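Local coordinates for suppressor of RNA silencing p3 (Rice hoja blanca virus, PDB 3AJF), which suppresses host RNA-mediated gene silencing, presumably by binding double-stranded RNA, and forms a homodimer, at residues A[25-30]-A[56-61]; A[40-45]-A[50-55]. All blocks are in the same frame, centred on the assembly; numbering follows the deposited sequence.

Contacts 1 and 2 both use helix 49-64, with their centres about 11 Å apart. Helix 17-30 packs against residues 56-61 in contact 1, and the next helix, 36-44, lies across residues 50-55 in contact 2. In sequence, residues 40-55 lie wholly between the two segments of contact 1. L27 joins the two: its CD1 lies 3.7 Å from CG1 of V54, and its CD2 lies 4.0 Å from CD1 of F55. Contact 1 also holds a sulfate ion between R30 and K57 at its outer side, whereas contact 2 is a buried, mainly apolar meeting of helices.

Contact 1 of 2, residues A[25-30]-A[56-61]; sequences DILNER and LKSAIW. With SO4 (sulfate ion), chain E.
L27 and S58 form the tight centre of this contact between helices 17-30 and 49-64, where CA of L27 lies 5.7 Å from CA of S58. The small serine side chain points at the other helix, and its OG rests 3.4 Å from CD1 of L27 and 3.5 Å from CA of the same residue. With CG of L27 anti to the backbone N (chi1 173°), the branch is set beside the carbonyl carbon, and the turn at chi2 (57°) brings CD1 to OG of S58. F34 also packs on L27, and F23 on S58, so this part is enclosed by side chains.

One turn further along helix 49-64 the packing is looser. I26 sends CG2 toward the benzo part of the W61 indole, where CZ3 is 4.0 Å away; the methyl meets the ring obliquely and the two side chains cross at about a right angle. W61 is exposed, and its ring meets that of H65 with nearly parallel planes.

A separate margin, nearer the R30 end, is polar. R30, its chain bent at chi2 (88°), and K57 both extend to a sulfate ion, probably taken from the crystallisation liquor. The secure bond is that from NZ of K57 to O1 of the sulfate, 3.0 Å long. The ion lies at the edge of the R30 guanidinium, but NH1 is modelled too close to it, which leaves the weak, bent bond from NH2 to O3 doubtful as well. With the anion between them, NH1 of R30 and NZ of K57 stand 6.7 Å apart. Basic side chains from two helices beside a sulfate would suit a phosphate of the double-stranded RNA that p3 presumably binds, but the ion does not establish that RNA binds here.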
ATOM      1  N   ASP A  25      -2.015  16.983  -2.164  1.00 15.92           N
ATOM      2  CA  ASP A  25      -2.853  17.704  -3.129  1.00 17.04           C
ATOM      3  C   ASP A  25      -3.772  16.742  -3.893  1.00 15.81           C
ATOM      4  O   ASP A  25      -4.960  17.035  -4.115  1.00 14.88           O
ATOM      5  CB  ASP A  25      -1.983  18.456  -4.121  1.00 17.88           C
ATOM      6  CG  ASP A  25      -1.428  19.730  -3.555  1.00 23.73           C
ATOM      7  OD1 ASP A  25      -1.847  20.122  -2.441  1.00 29.58           O
ATOM      8  OD2 ASP A  25      -0.579  20.365  -4.226  1.00 26.24           O
ATOM      9  N   ILE A  26      -3.201  15.610  -4.296  1.00 14.30           N
ATOM     10  CA  ILE A  26      -3.922  14.608  -5.078  1.00 15.04           C
ATOM     11  C   ILE A  26      -4.956  13.938  -4.190  1.00 14.15           C
ATOM     12  O   ILE A  26      -6.106  13.802  -4.585  1.00 15.19           O
ATOM     13  CB  ILE A  26      -2.913  13.602  -5.708  1.00 13.67           C
ATOM     14  CG1 ILE A  26      -2.190  14.301  -6.871  1.00 15.94           C
ATOM     15  CG2 ILE A  26      -3.599  12.320  -6.161  1.00 15.39           C
ATOM     16  CD1 ILE A  26      -1.016  13.530  -7.508  1.00 16.33           C
ATOM     17  N   LEU A  27      -4.547  13.547  -2.973  1.00 14.28           N
ATOM     18  CA  LEU A  27      -5.452  12.910  -2.012  1.00 14.38           C
ATOM     19  C   LEU A  27      -6.625  13.844  -1.676  1.00 14.60           C
ATOM     20  O   LEU A  27      -7.798  13.430  -1.666  1.00 13.52           O
ATOM     21  CB  LEU A  27      -4.684  12.512  -0.743  1.00 14.28           C
ATOM     22  CG  LEU A  27      -5.461  11.987   0.453  1.00 15.91           C
ATOM     23  CD1 LEU A  27      -6.285  10.773   0.048  1.00 19.19           C
ATOM     24  CD2 LEU A  27      -4.486  11.621   1.519  1.00 16.02           C
ATOM     25  N   ASN A  28      -6.293  15.101  -1.423  1.00 14.27           N
ATOM     26  CA  ASN A  28      -7.279  16.088  -1.003  1.00 16.77           C
ATOM     27  C   ASN A  28      -8.210  16.482  -2.153  1.00 17.96           C
ATOM     28  O   ASN A  28      -9.382  16.808  -1.935  1.00 17.92           O
ATOM     29  CB  ASN A  28      -6.586  17.330  -0.382  1.00 15.77           C
ATOM     30  CG  ASN A  28      -7.578  18.420   0.030  1.00 21.28           C
ATOM     31  OD1 ASN A  28      -7.728  19.423  -0.673  1.00 22.89           O
ATOM     32  ND2 ASN A  28      -8.245  18.236   1.174  1.00 19.31           N
ATOM     33  N   GLU A  29      -7.698  16.443  -3.387  1.00 18.60           N
ATOM     34  CA  GLU A  29      -8.560  16.707  -4.541  1.00 21.45           C
ATOM     35  C   GLU A  29      -9.612  15.590  -4.656  1.00 19.84           C
ATOM     36  O   GLU A  29     -10.800  15.887  -4.833  1.00 19.34           O
ATOM     37  CB  GLU A  29      -7.725  16.785  -5.812  1.00 21.71           C
ATOM     38  CG  GLU A  29      -8.453  17.290  -7.070  1.00 27.19           C
ATOM     39  CD  GLU A  29      -7.446  17.687  -8.186  1.00 29.95           C
ATOM     40  OE1 GLU A  29      -6.279  18.045  -7.842  1.00 39.17           O
ATOM     41  OE2 GLU A  29      -7.816  17.649  -9.397  1.00 37.46           O
ATOM     42  N   ARG A  30      -9.172  14.329  -4.548  1.00 17.64           N
ATOM     43  CA  ARG A  30     -10.096  13.173  -4.630  1.00 17.58           C
ATOM     44  C   ARG A  30     -11.037  13.171  -3.416  1.00 16.70           C
ATOM     45  O   ARG A  30     -12.221  12.890  -3.553  1.00 16.64           O
ATOM     46  CB  ARG A  30      -9.342  11.829  -4.764  1.00 16.86           C
ATOM     47  CG  ARG A  30     -10.232  10.599  -5.213  1.00 19.00           C
ATOM     48  CD  ARG A  30     -10.344  10.430  -6.734  1.00 25.63           C
ATOM     49  NE  ARG A  30     -11.262   9.347  -7.156  1.00 28.24           N
ATOM     50  CZ  ARG A  30     -11.506   8.284  -6.420  1.00 28.99           C
ATOM     51  NH1 ARG A  30     -10.890   8.178  -5.260  1.00 31.36           N
ATOM     52  NH2 ARG A  30     -12.335   7.334  -6.830  1.00 30.23           N
ATOM     53  N   LEU A  56      -3.528   5.302   1.341  1.00 12.66           N
ATOM     54  CA  LEU A  56      -2.728   4.356   0.538  1.00 13.63           C
ATOM     55  C   LEU A  56      -3.210   4.226  -0.911  1.00 13.56           C
ATOM     56  O   LEU A  56      -2.393   4.107  -1.843  1.00 13.25           O
ATOM     57  CB  LEU A  56      -2.674   2.968   1.189  1.00 13.05           C
ATOM     58  CG  LEU A  56      -2.012   2.883   2.579  1.00 15.38           C
ATOM     59  CD1 LEU A  56      -2.349   1.525   3.160  1.00 13.05           C
ATOM     60  CD2 LEU A  56      -0.545   3.050   2.511  1.00 14.20           C
ATOM     61  N   LYS A  57      -4.530   4.219  -1.104  1.00 13.25           N
ATOM     62  CA  LYS A  57      -5.088   4.092  -2.443  1.00 13.78           C
ATOM     63  C   LYS A  57      -4.730   5.269  -3.355  1.00 14.22           C
ATOM     64  O   LYS A  57      -4.521   5.076  -4.565  1.00 14.17           O
ATOM     65  CB  LYS A  57      -6.600   3.912  -2.382  1.00 14.64           C
ATOM     66  CG  LYS A  57      -7.001   2.519  -2.026  1.00 17.07           C
ATOM     67  CD  LYS A  57      -8.346   2.520  -1.326  1.00 25.38           C
ATOM     68  CE  LYS A  57      -9.512   2.322  -2.238  1.00 28.29           C
ATOM     69  NZ  LYS A  57     -10.738   2.721  -1.432  1.00 34.03           N
ATOM     70  N   SER A  58      -4.640   6.472  -2.794  1.00 14.55           N
ATOM     71  CA  SER A  58      -4.159   7.635  -3.578  1.00 15.84           C
ATOM     72  C   SER A  58      -2.692   7.477  -3.999  1.00 15.40           C
ATOM     73  O   SER A  58      -2.331   7.775  -5.157  1.00 16.33           O
ATOM     74  CB  SER A  58      -4.352   8.965  -2.839  1.00 15.83           C
ATOM     75  OG  SER A  58      -5.627   9.536  -3.085  1.00 21.50           O
ATOM     76  N   ALA A  59      -1.848   7.033  -3.069  1.00 14.27           N
ATOM     77  CA  ALA A  59      -0.428   6.787  -3.374  1.00 13.94           C
ATOM     78  C   ALA A  59      -0.250   5.668  -4.415  1.00 12.33           C
ATOM     79  O   ALA A  59       0.567   5.782  -5.305  1.00 12.57           O
ATOM     80  CB  ALA A  59       0.351   6.496  -2.076  1.00 13.67           C
ATOM     81  N   ILE A  60      -1.022   4.586  -4.295  1.00 11.35           N
ATOM     82  CA  ILE A  60      -1.012   3.469  -5.255  1.00 11.66           C
ATOM     83  C   ILE A  60      -1.517   3.935  -6.642  1.00 11.96           C
ATOM     84  O   ILE A  60      -0.938   3.587  -7.673  1.00 11.54           O
ATOM     85  CB  ILE A  60      -1.812   2.257  -4.738  1.00 11.35           C
ATOM     86  CG1 ILE A  60      -1.069   1.651  -3.500  1.00 12.33           C
ATOM     87  CG2 ILE A  60      -1.996   1.182  -5.868  1.00 11.83           C
ATOM     88  CD1 ILE A  60      -1.884   0.570  -2.693  1.00 14.25           C
ATOM     89  N   TRP A  61      -2.570   4.745  -6.654  1.00 11.87           N
ATOM     90  CA  TRP A  61      -3.012   5.367  -7.912  1.00 13.36           C
ATOM     91  C   TRP A  61      -1.892   6.165  -8.608  1.00 13.42           C
ATOM     92  O   TRP A  61      -1.673   6.015  -9.818  1.00 13.99           O
ATOM     93  CB  TRP A  61      -4.295   6.207  -7.745  1.00 12.54           C
ATOM     94  CG  TRP A  61      -4.609   6.903  -9.032  1.00 13.10           C
ATOM     95  CD1 TRP A  61      -5.393   6.434 -10.064  1.00 13.83           C
ATOM     96  CD2 TRP A  61      -4.117   8.169  -9.437  1.00 12.29           C
ATOM     97  NE1 TRP A  61      -5.429   7.368 -11.089  1.00 13.86           N
ATOM     98  CE2 TRP A  61      -4.636   8.432 -10.734  1.00 13.49           C
ATOM     99  CE3 TRP A  61      -3.301   9.133  -8.825  1.00 14.32           C
ATOM    100  CZ2 TRP A  61      -4.350   9.611 -11.434  1.00 13.17           C
ATOM    101  CZ3 TRP A  61      -3.021  10.324  -9.528  1.00 16.04           C
ATOM    102  CH2 TRP A  61      -3.537  10.540 -10.828  1.00 14.42           C
TER
HETATM  103  S   SO4 E   3     -10.712   5.960  -3.521  1.00 46.77           S
HETATM  104  O1  SO4 E   3     -10.878   5.626  -2.110  1.00 47.02           O
HETATM  105  O2  SO4 E   3      -9.583   6.857  -3.739  1.00 47.36           O
HETATM  106  O3  SO4 E   3     -11.962   6.547  -3.970  1.00 48.61           O
HETATM  107  O4  SO4 E   3     -10.460   4.760  -4.306  1.00 49.53           O

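Contact 2 of 2, residues A[40-45]-A[50-55]; sequences LQMIRK and ENLSVF
N51 is the first residue of 50-55 to meet the crossing helix: its CB takes the methyl CE of M42, here selenomethionine, at 3.3 Å, a tight approach. CE also lies 3.6 Å from the backbone O of N51, and the two side chains cross at about a right angle. The backbone N of N51 is hydrogen-bonded to OD1 of D48, just before helix 49-64.

At L52 the selenium takes over. SE of M42 sits 3.8 Å from CA of L52 and a little further from its CB, so it rests largely on the helix backbone, while the L52 side chain reaches on to P46 and F88. The selenomethionine gets there by a folded path: CG is anti to the backbone N (chi1 -161°), the bend at chi2 sends SE back along 50-55 toward its start, and the bend at chi3 turns CE across the helix to CB of N51.

One turn on, F55 provides the broadest surface. CG of M42 stands 3.7 Å from the centroid of its ring and 12° off the normal, a CH-pi contact over one face near its centre. The two side chains slide past each other in opposite directions, and SE adds an oblique Met-aromatic contact at 5.2 Å from the same centroid. I43 approaches differently: although its CB points away, CD1 swings back to the ring edge and lies near the ring plane, 3.9 Å from CZ of F55. The phenyl ring also meets F23 and packs edge-to-face with Y84.

The short segments 40-44 and 50-55 run at 96° to each other with axes 10.9 Å apart. With apolar side chains filling the inner corner across a brief connection, they make an orthogonal pair of consecutive helices, 36-44 and 49-64, consistent with an alpha-alpha corner in the helical domain of p3.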
ATOM      1  N   LEU A  40      -1.513  14.995   8.191  1.00 18.24           N
ATOM      2  CA  LEU A  40      -0.403  14.958   9.179  1.00 19.94           C
ATOM      3  C   LEU A  40      -0.564  13.865  10.261  1.00 20.19           C
ATOM      4  O   LEU A  40       0.391  13.191  10.616  1.00 19.77           O
ATOM      5  CB  LEU A  40      -0.146  16.328   9.820  1.00 20.53           C
ATOM      6  CG  LEU A  40       0.238  17.425   8.818  1.00 21.43           C
ATOM      7  CD1 LEU A  40       0.261  18.797   9.513  1.00 21.75           C
ATOM      8  CD2 LEU A  40       1.590  17.098   8.122  1.00 22.61           C
ATOM      9  N   GLN A  41      -1.775  13.690  10.775  1.00 21.52           N
ATOM     10  CA  GLN A  41      -2.027  12.604  11.722  1.00 22.43           C
ATOM     11  C   GLN A  41      -1.690  11.237  11.105  1.00 21.44           C
ATOM     12  O   GLN A  41      -1.106  10.384  11.761  1.00 20.37           O
ATOM     13  CB  GLN A  41      -3.478  12.583  12.180  1.00 24.05           C
ATOM     14  CG  GLN A  41      -3.775  11.369  13.077  1.00 27.03           C
ATOM     15  CD  GLN A  41      -2.989  11.417  14.366  1.00 30.91           C
ATOM     16  OE1 GLN A  41      -3.063  12.401  15.105  1.00 35.85           O
ATOM     17  NE2 GLN A  41      -2.222  10.362  14.647  1.00 30.60           N
HETATM   18  N   MSE A  42      -2.066  11.034   9.845  1.00 19.50           N
HETATM   19  CA  MSE A  42      -1.784   9.771   9.190  1.00 19.31           C
HETATM   20  C   MSE A  42      -0.268   9.570   9.095  1.00 17.50           C
HETATM   21  O   MSE A  42       0.245   8.457   9.261  1.00 15.69           O
HETATM   22  CB  MSE A  42      -2.351   9.785   7.796  1.00 19.65           C
HETATM   23  CG  MSE A  42      -2.516   8.476   7.245  1.00 24.57           C
HETATM   24 SE   MSE A  42      -4.119   7.724   7.985  1.00 38.69          SE
HETATM   25  CE  MSE A  42      -5.466   8.991   7.402  1.00 39.01           C
ATOM     26  N   ILE A  43       0.438  10.660   8.812  1.00 15.50           N
ATOM     27  CA  ILE A  43       1.887  10.589   8.708  1.00 15.31           C
ATOM     28  C   ILE A  43       2.524  10.162  10.039  1.00 15.53           C
ATOM     29  O   ILE A  43       3.501   9.363  10.071  1.00 15.12           O
ATOM     30  CB  ILE A  43       2.489  11.952   8.205  1.00 15.36           C
ATOM     31  CG1 ILE A  43       2.123  12.184   6.729  1.00 15.88           C
ATOM     32  CG2 ILE A  43       4.044  11.980   8.366  1.00 17.18           C
ATOM     33  CD1 ILE A  43       2.792  11.255   5.739  1.00 17.80           C
ATOM     34  N   ARG A  44       1.991  10.731  11.130  1.00 15.29           N
ATOM     35  CA  ARG A  44       2.482  10.442  12.468  1.00 15.51           C
ATOM     36  C   ARG A  44       2.060   9.068  12.940  1.00 16.81           C
ATOM     37  O   ARG A  44       2.885   8.337  13.512  1.00 17.21           O
ATOM     38  CB  ARG A  44       1.983  11.491  13.460  1.00 15.70           C
ATOM     39  CG  ARG A  44       2.556  12.873  13.232  1.00 16.88           C
ATOM     40  CD  ARG A  44       2.392  13.748  14.492  1.00 18.86           C
ATOM     41  NE  ARG A  44       0.990  13.899  14.872  1.00 19.46           N
ATOM     42  CZ  ARG A  44       0.150  14.795  14.352  1.00 22.63           C
ATOM     43  NH1 ARG A  44       0.544  15.641  13.387  1.00 19.61           N
ATOM     44  NH2 ARG A  44      -1.105  14.838  14.793  1.00 23.37           N
ATOM     45  N   LYS A  45       0.788   8.722  12.735  1.00 16.36           N
ATOM     46  CA  LYS A  45       0.265   7.437  13.204  1.00 19.34           C
ATOM     47  C   LYS A  45      -1.145   7.227  12.743  1.00 18.18           C
ATOM     48  O   LYS A  45      -2.071   7.820  13.295  1.00 18.93           O
ATOM     49  CB  LYS A  45       0.320   7.299  14.744  1.00 20.44           C
ATOM     50  CG  LYS A  45       0.139   5.834  15.217  1.00 22.95           C
ATOM     51  CD  LYS A  45       0.308   5.716  16.736  1.00 26.05           C
ATOM     52  CE  LYS A  45       0.190   4.267  17.213  1.00 29.54           C
ATOM     53  NZ  LYS A  45      -0.080   4.223  18.723  1.00 34.22           N
ATOM     54  N   GLU A  50     -10.166   2.925   7.682  1.00 20.32           N
ATOM     55  CA  GLU A  50     -10.747   3.510   6.451  1.00 20.42           C
ATOM     56  C   GLU A  50      -9.929   4.709   5.918  1.00 18.41           C
ATOM     57  O   GLU A  50      -9.690   4.793   4.721  1.00 18.11           O
ATOM     58  CB  GLU A  50     -12.238   3.869   6.604  1.00 22.91           C
ATOM     59  CG  GLU A  50     -12.826   4.779   5.462  1.00 26.43           C
ATOM     60  CD  GLU A  50     -12.930   4.123   4.046  1.00 36.86           C
ATOM     61  OE1 GLU A  50     -12.039   3.330   3.634  1.00 41.80           O
ATOM     62  OE2 GLU A  50     -13.905   4.447   3.304  1.00 41.36           O
ATOM     63  N   ASN A  51      -9.511   5.627   6.786  1.00 17.12           N
ATOM     64  CA  ASN A  51      -8.704   6.762   6.353  1.00 15.95           C
ATOM     65  C   ASN A  51      -7.357   6.324   5.805  1.00 14.09           C
ATOM     66  O   ASN A  51      -6.859   6.893   4.818  1.00 13.40           O
ATOM     67  CB  ASN A  51      -8.484   7.749   7.487  1.00 16.99           C
ATOM     68  CG  ASN A  51      -9.788   8.506   7.888  1.00 21.56           C
ATOM     69  OD1 ASN A  51     -10.801   8.438   7.200  1.00 22.82           O
ATOM     70  ND2 ASN A  51      -9.737   9.214   9.012  1.00 23.67           N
ATOM     71  N   LEU A  52      -6.749   5.338   6.455  1.00 13.31           N
ATOM     72  CA  LEU A  52      -5.468   4.808   5.970  1.00 13.08           C
ATOM     73  C   LEU A  52      -5.654   4.155   4.587  1.00 11.75           C
ATOM     74  O   LEU A  52      -4.820   4.289   3.739  1.00 11.20           O
ATOM     75  CB  LEU A  52      -4.847   3.802   6.959  1.00 13.09           C
ATOM     76  CG  LEU A  52      -3.534   3.113   6.507  1.00 12.32           C
ATOM     77  CD1 LEU A  52      -2.379   4.119   6.312  1.00  9.52           C
ATOM     78  CD2 LEU A  52      -3.115   2.011   7.481  1.00 14.04           C
ATOM     79  N   SER A  53      -6.758   3.433   4.392  1.00 13.60           N
ATOM     80  CA  SER A  53      -7.085   2.810   3.107  1.00 14.13           C
ATOM     81  C   SER A  53      -7.134   3.831   1.983  1.00 14.08           C
ATOM     82  O   SER A  53      -6.559   3.616   0.898  1.00 14.82           O
ATOM     83  CB  SER A  53      -8.442   2.108   3.182  1.00 15.36           C
ATOM     84  OG  SER A  53      -8.810   1.658   1.894  1.00 19.97           O
ATOM     85  N   VAL A  54      -7.822   4.939   2.235  1.00 13.99           N
ATOM     86  CA  VAL A  54      -7.938   6.037   1.279  1.00 14.10           C
ATOM     87  C   VAL A  54      -6.557   6.708   0.972  1.00 12.80           C
ATOM     88  O   VAL A  54      -6.204   6.942  -0.199  1.00 11.68           O
ATOM     89  CB  VAL A  54      -8.960   7.039   1.821  1.00 15.12           C
ATOM     90  CG1 VAL A  54      -8.895   8.334   1.079  1.00 18.21           C
ATOM     91  CG2 VAL A  54     -10.390   6.446   1.750  1.00 16.58           C
ATOM     92  N   PHE A  55      -5.788   6.997   2.019  1.00 12.84           N
ATOM     93  CA  PHE A  55      -4.400   7.511   1.927  1.00 12.66           C
ATOM     94  C   PHE A  55      -3.534   6.607   1.048  1.00 13.07           C
ATOM     95  O   PHE A  55      -2.899   7.074   0.094  1.00 13.71           O
ATOM     96  CB  PHE A  55      -3.873   7.565   3.358  1.00 12.92           C
ATOM     97  CG  PHE A  55      -2.425   7.979   3.537  1.00 13.95           C
ATOM     98  CD1 PHE A  55      -2.073   9.324   3.671  1.00 15.14           C
ATOM     99  CD2 PHE A  55      -1.423   6.996   3.756  1.00 16.11           C
ATOM    100  CE1 PHE A  55      -0.715   9.711   3.931  1.00 16.04           C
ATOM    101  CE2 PHE A  55      -0.074   7.368   4.014  1.00 16.78           C
ATOM    102  CZ  PHE A  55       0.275   8.709   4.106  1.00 14.11           C
TER